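Local coordinates for protein mevalonate kinase, putative (Leishmania major, PDB 2HFS) that probably catalyses the ATP-dependent phosphorylation of (R)-mevalonate to (R)-5-phosphomevalonate, the first of three steps from mevalonate to isopentenyl diphosphate, at residues V30-E35 against K210-Q215; D118-S123 against A161-G166. One frame throughout, in Å; residues are numbered along the deposited sequence. Where two conformers were deposited one is given.

Contact 1 (V30-E35 against K210-Q215); sequences VVHGAE and KMKQQQ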
loop_
_atom_site.group_PDB
_atom_site.type_symbol
_atom_site.label_atom_id
_atom_site.label_comp_id
_atom_site.label_asym_id
_atom_site.label_seq_id
_atom_site.Cartn_x
_atom_site.Cartn_y
_atom_site.Cartn_z
ATOM N N VAL A 30 -7.268 5.672 -12.332
ATOM C CA VAL A 30 -6.824 4.364 -12.804
ATOM C C VAL A 30 -7.994 3.412 -13.134
ATOM O O VAL A 30 -7.906 2.604 -14.069
ATOM C CB VAL A 30 -5.862 3.722 -11.769
ATOM C CG1 VAL A 30 -6.598 3.418 -10.439
ATOM C CG2 VAL A 30 -5.199 2.482 -12.331
ATOM N N VAL A 31 -9.070 3.509 -12.356
ATOM C CA VAL A 31 -10.301 2.758 -12.593
ATOM C C VAL A 31 -10.836 3.014 -14.012
ATOM O O VAL A 31 -11.478 2.146 -14.603
ATOM C CB VAL A 31 -11.356 3.097 -11.512
ATOM C CG1 VAL A 31 -12.735 2.497 -11.816
ATOM C CG2 VAL A 31 -10.855 2.638 -10.147
ATOM N N HIS A 32 -10.526 4.196 -14.551
ATOM C CA HIS A 32 -11.046 4.633 -15.845
ATOM C C HIS A 32 -9.997 4.607 -16.950
ATOM O O HIS A 32 -10.198 5.180 -18.035
ATOM C CB HIS A 32 -11.715 6.003 -15.690
ATOM C CG HIS A 32 -12.848 5.980 -14.717
ATOM N ND1 HIS A 32 -14.162 5.877 -15.113
ATOM C CD2 HIS A 32 -12.856 5.955 -13.362
ATOM C CE1 HIS A 32 -14.939 5.840 -14.043
ATOM N NE2 HIS A 32 -14.171 5.863 -12.970
ATOM N N GLY A 33 -8.878 3.944 -16.662
ATOM C CA GLY A 33 -7.898 3.599 -17.682
ATOM C C GLY A 33 -6.624 4.406 -17.641
ATOM O O GLY A 33 -5.770 4.246 -18.506
ATOM N N ALA A 34 -6.496 5.272 -16.639
ATOM C CA ALA A 34 -5.323 6.139 -16.524
ATOM C C ALA A 34 -4.176 5.354 -15.911
ATOM O O ALA A 34 -4.397 4.364 -15.227
ATOM C CB ALA A 34 -5.658 7.371 -15.679
ATOM N N GLU A 35 -2.949 5.776 -16.171
ATOM C CA GLU A 35 -1.790 5.136 -15.547
ATOM C C GLU A 35 -1.677 5.630 -14.103
ATOM O O GLU A 35 -2.007 6.782 -13.813
ATOM C CB GLU A 35 -0.506 5.467 -16.305
ATOM C CG GLU A 35 -0.520 5.161 -17.806
ATOM C CD GLU A 35 0.840 5.354 -18.463
ATOM O OE1 GLU A 35 1.767 5.918 -17.841
ATOM O OE2 GLU A 35 0.997 4.935 -19.621
ATOM N N LYS A 210 -20.770 7.326 -10.689
ATOM C CA LYS A 210 -21.994 8.096 -10.769
ATOM C C LYS A 210 -21.731 9.536 -11.246
ATOM O O LYS A 210 -22.442 10.050 -12.115
ATOM C CB LYS A 210 -22.707 8.077 -9.413
HETATM N N MSE A 211 -20.703 10.183 -10.701
HETATM C CA MSE A 211 -20.396 11.540 -11.146
HETATM C C MSE A 211 -20.058 11.562 -12.638
HETATM O O MSE A 211 -20.432 12.487 -13.362
HETATM C CB MSE A 211 -19.246 12.138 -10.340
HETATM C CG MSE A 211 -18.914 13.552 -10.792
HETATM SE SE MSE A 211 -17.063 13.924 -10.414
HETATM C CE MSE A 211 -16.958 15.808 -11.134
ATOM N N LYS A 212 -19.340 10.546 -13.092
ATOM C CA LYS A 212 -19.035 10.397 -14.510
ATOM C C LYS A 212 -20.328 10.263 -15.332
ATOM O O LYS A 212 -20.503 10.980 -16.317
ATOM C CB LYS A 212 -18.116 9.204 -14.745
ATOM C CG LYS A 212 -17.531 9.161 -16.134
ATOM C CD LYS A 212 -16.611 7.961 -16.286
ATOM C CE LYS A 212 -15.945 7.990 -17.642
ATOM N NZ LYS A 212 -15.023 6.829 -17.892
ATOM N N GLN A 213 -21.232 9.375 -14.902
ATOM C CA GLN A 213 -22.582 9.236 -15.512
ATOM C C GLN A 213 -23.404 10.519 -15.494
ATOM O O GLN A 213 -24.237 10.742 -16.376
ATOM C CB GLN A 213 -23.396 8.152 -14.804
ATOM C CG GLN A 213 -22.985 6.727 -15.082
ATOM C CD GLN A 213 -23.992 5.743 -14.510
ATOM O OE1 GLN A 213 -24.211 5.711 -13.301
ATOM N NE2 GLN A 213 -24.607 4.953 -15.373
ATOM N N GLN A 214 -23.200 11.351 -14.479
ATOM C CA GLN A 214 -23.969 12.579 -14.369
ATOM C C GLN A 214 -23.307 13.724 -15.119
ATOM O O GLN A 214 -23.991 14.652 -15.537
ATOM C CB GLN A 214 -24.198 12.958 -12.906
ATOM C CG GLN A 214 -25.040 11.959 -12.157
ATOM C CD GLN A 214 -25.195 12.281 -10.687
ATOM O OE1 GLN A 214 -26.117 11.776 -10.036
ATOM N NE2 GLN A 214 -24.285 13.095 -10.145
ATOM N N GLN A 215 -21.989 13.635 -15.301
ATOM C CA GLN A 215 -21.193 14.707 -15.905
ATOM C C GLN A 215 -20.121 14.120 -16.813
ATOM O O GLN A 215 -18.923 14.196 -16.502
ATOM C CB GLN A 215 -20.501 15.508 -14.811
ATOM C CG GLN A 215 -21.424 15.999 -13.716
ATOM C CD GLN A 215 -20.727 16.951 -12.778
ATOM O OE1 GLN A 215 -20.639 16.690 -11.574
ATOM N NE2 GLN A 215 -20.223 18.049 -13.320
#
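One polar bond joins the two segments: Lys-212 NZ donates to His-32 ND1 at 3.1 Å. The ammonium group comes in at the edge of the imidazole, 19° out of the ring plane. ND1 acts as acceptor here, and the nearby ammonium would probably disfavour protonation of the ring. The methylene carbon CD of Lys-212 also makes van der Waals contact with the imidazole, 3.4 Å from His-32 ND1 and 3.5 Å from His-32 CE1. It lies above the ring plane, off the ND1-CE1 edge, and NZ comes closer to the plane at ND1. With CG anti to the backbone N (chi1 -168°) and the chain extended beyond it, Lys-212 spans the gap from its helix; the nearest CA atoms, those of His-32 and Lys-212, remain 9.9 Å apart.

His-32 belongs to the loop between strands 17-25 and 36-52 of this GHMP kinase, and Lys-212 to the last turn of helix 201-214. Aromatic neighbours add to the contact: the imidazole meets the rings of Phe-219 and His-209, their planes inclined to its own, and Lys-212 also touches Phe-219 on helix 216-239.

Contact 2 (D118-S123 against A161-G166); sequences DVVAFS and AATYGG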
loop_
_atom_site.group_PDB
_atom_site.type_symbol
_atom_site.label_atom_id
_atom_site.label_comp_id
_atom_site.label_asym_id
_atom_site.label_seq_id
_atom_site.Cartn_x
_atom_site.Cartn_y
_atom_site.Cartn_z
ATOM N N ASP A 118 0.918 -8.468 4.861
ATOM C CA ASP A 118 0.623 -9.663 5.676
ATOM C C ASP A 118 0.660 -10.929 4.819
ATOM O O ASP A 118 1.503 -11.815 5.065
ATOM C CB ASP A 118 -0.728 -9.463 6.375
ATOM C CG ASP A 118 -1.133 -10.625 7.295
ATOM O OD1 ASP A 118 -0.404 -11.634 7.423
ATOM O OD2 ASP A 118 -2.193 -10.582 7.941
ATOM N N VAL A 119 -0.214 -11.019 3.811
ATOM C CA VAL A 119 -0.273 -12.246 2.998
ATOM C C VAL A 119 0.993 -12.453 2.174
ATOM O O VAL A 119 1.357 -13.589 1.914
ATOM C CB VAL A 119 -1.557 -12.413 2.122
ATOM C CG1 VAL A 119 -2.773 -12.701 3.008
ATOM C CG2 VAL A 119 -1.822 -11.189 1.219
ATOM N N VAL A 120 1.688 -11.371 1.806
ATOM C CA VAL A 120 2.951 -11.548 1.088
ATOM C C VAL A 120 3.983 -12.202 2.005
ATOM O O VAL A 120 4.565 -13.235 1.658
ATOM C CB VAL A 120 3.480 -10.235 0.473
ATOM C CG1 VAL A 120 4.928 -10.377 0.031
ATOM C CG2 VAL A 120 2.594 -9.818 -0.724
ATOM N N ALA A 121 4.183 -11.620 3.189
ATOM C CA ALA A 121 5.163 -12.147 4.143
ATOM C C ALA A 121 4.876 -13.618 4.467
ATOM O O ALA A 121 5.792 -14.460 4.478
ATOM C CB ALA A 121 5.161 -11.297 5.415
ATOM N N PHE A 122 3.602 -13.921 4.691
ATOM C CA PHE A 122 3.125 -15.282 4.965
ATOM C C PHE A 122 3.464 -16.268 3.834
ATOM O O PHE A 122 4.002 -17.344 4.096
ATOM C CB PHE A 122 1.603 -15.231 5.229
ATOM C CG PHE A 122 1.006 -16.533 5.713
ATOM C CD1 PHE A 122 1.714 -17.394 6.539
ATOM C CD2 PHE A 122 -0.289 -16.884 5.322
ATOM C CE1 PHE A 122 1.129 -18.613 6.988
ATOM C CE2 PHE A 122 -0.884 -18.081 5.761
ATOM C CZ PHE A 122 -0.175 -18.940 6.597
ATOM N N SER A 123 3.132 -15.896 2.592
ATOM C CA SER A 123 3.437 -16.705 1.417
ATOM C C SER A 123 4.921 -17.009 1.310
ATOM O O SER A 123 5.305 -18.135 1.009
ATOM C CB SER A 123 2.943 -16.003 0.158
ATOM O OG SER A 123 1.520 -15.928 0.182
ATOM N N ALA A 161 2.918 -4.351 -5.076
ATOM C CA ALA A 161 3.861 -3.494 -4.357
ATOM C C ALA A 161 4.509 -4.243 -3.182
ATOM O O ALA A 161 5.718 -4.150 -2.952
ATOM C CB ALA A 161 3.136 -2.237 -3.826
ATOM N N ALA A 162 3.692 -4.968 -2.427
ATOM C CA ALA A 162 4.194 -5.734 -1.289
ATOM C C ALA A 162 5.209 -6.827 -1.694
ATOM O O ALA A 162 6.183 -7.082 -0.975
ATOM C CB ALA A 162 3.021 -6.321 -0.500
ATOM N N THR A 163 4.998 -7.450 -2.846
ATOM C CA THR A 163 5.899 -8.509 -3.308
ATOM C C THR A 163 7.201 -7.969 -3.895
ATOM O O THR A 163 8.283 -8.497 -3.608
ATOM C CB THR A 163 5.225 -9.396 -4.358
ATOM O OG1 THR A 163 4.732 -8.571 -5.417
ATOM C CG2 THR A 163 3.984 -10.056 -3.801
ATOM N N TYR A 164 7.089 -6.930 -4.725
ATOM C CA TYR A 164 8.235 -6.422 -5.491
ATOM C C TYR A 164 8.914 -5.192 -4.900
ATOM O O TYR A 164 10.079 -4.979 -5.160
ATOM C CB TYR A 164 7.838 -6.102 -6.960
ATOM C CG TYR A 164 7.401 -7.305 -7.769
ATOM C CD1 TYR A 164 8.343 -8.190 -8.308
ATOM C CD2 TYR A 164 6.044 -7.590 -7.950
ATOM C CE1 TYR A 164 7.937 -9.313 -9.047
ATOM C CE2 TYR A 164 5.628 -8.702 -8.665
ATOM C CZ TYR A 164 6.578 -9.563 -9.211
ATOM O OH TYR A 164 6.154 -10.658 -9.916
ATOM N N GLY A 165 8.182 -4.363 -4.155
ATOM C CA GLY A 165 8.697 -3.062 -3.691
ATOM C C GLY A 165 8.996 -2.078 -4.823
ATOM O O GLY A 165 8.732 -2.368 -5.997
ATOM N N GLY A 166 9.534 -0.913 -4.466
ATOM C CA GLY A 166 9.974 0.088 -5.450
ATOM C C GLY A 166 8.818 0.860 -6.066
ATOM O O GLY A 166 7.716 0.829 -5.549
#
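Val-120 packs against Ala-162 and Thr-163, bringing helix 114-130 against the end of helix 157-164 in the interior of the GHMP kinase N-terminal domain. The backbones come close here, with the CA atoms of Val-120 and Thr-163 6.1 Å apart. Val-120 starts this packing at its CB, which points at the other helix and stands 4.1 Å from the CB of Ala-162. At CB the side chain forks. The CG1 branch, anti to the backbone N (chi1 166°), reaches the main chain of the partner helix, meeting the carbonyl oxygen of Ala-162 at 3.7 Å and the CA of Thr-163 at 3.9 Å. The other branch, CG2, meets methyls: Ala-162 CB and, in the conformer of Thr-163 described here, Thr-163 CG2. In that conformer the side chains of Val-120 and Thr-163 cross at about a right angle.

The same conformer of Thr-163 divides its chemistry between two directions. Its methyl faces the valine, whereas OG1, held between the backbone N and the carbonyl carbon (chi1 54°), hydrogen-bonds back to the carbonyl oxygens of Thr-160 and Asn-159 in its own helix. Placed this way, the threonine turns its apolar branch to the interhelical contact. The carbonyl oxygen of Thr-163 accepts from Arg-124 NH2, a polar tie to helix 114-130 beside the methyl packing. Within helix 114-130, Ser-123 OG donates to Val-119 O at 2.9 Å, from the opposite face of that carbonyl to Ser-123 N, and is also paired with Ser-142 OG. Helix 136-146 adds Ala-143 against Val-120. Between the two segments, the methyl carbon Val-120 CG2 rests 3.5 Å from Ala-162 CB.

Contact 2 is core and contact 1 surface: the centre of contact 2 lies about 10 Å from the centre of the chain and that of contact 1 about 22 Å. They share no helix or loop, and their nearest atoms are about 13 Å apart. The chemistry follows the setting. At the surface, a long lysine bridges well-separated backbones through one directional bond to an imidazole, joining an inter-strand loop to a helix end. In the interior, two helices approach closely enough for short methyl-bearing side chains to touch. Strand 36-52 connects the two regions: it follows loop 30-35 directly, and its Gly-40 hydrogen-bonds through the backbone to Gly-166 of contact 2.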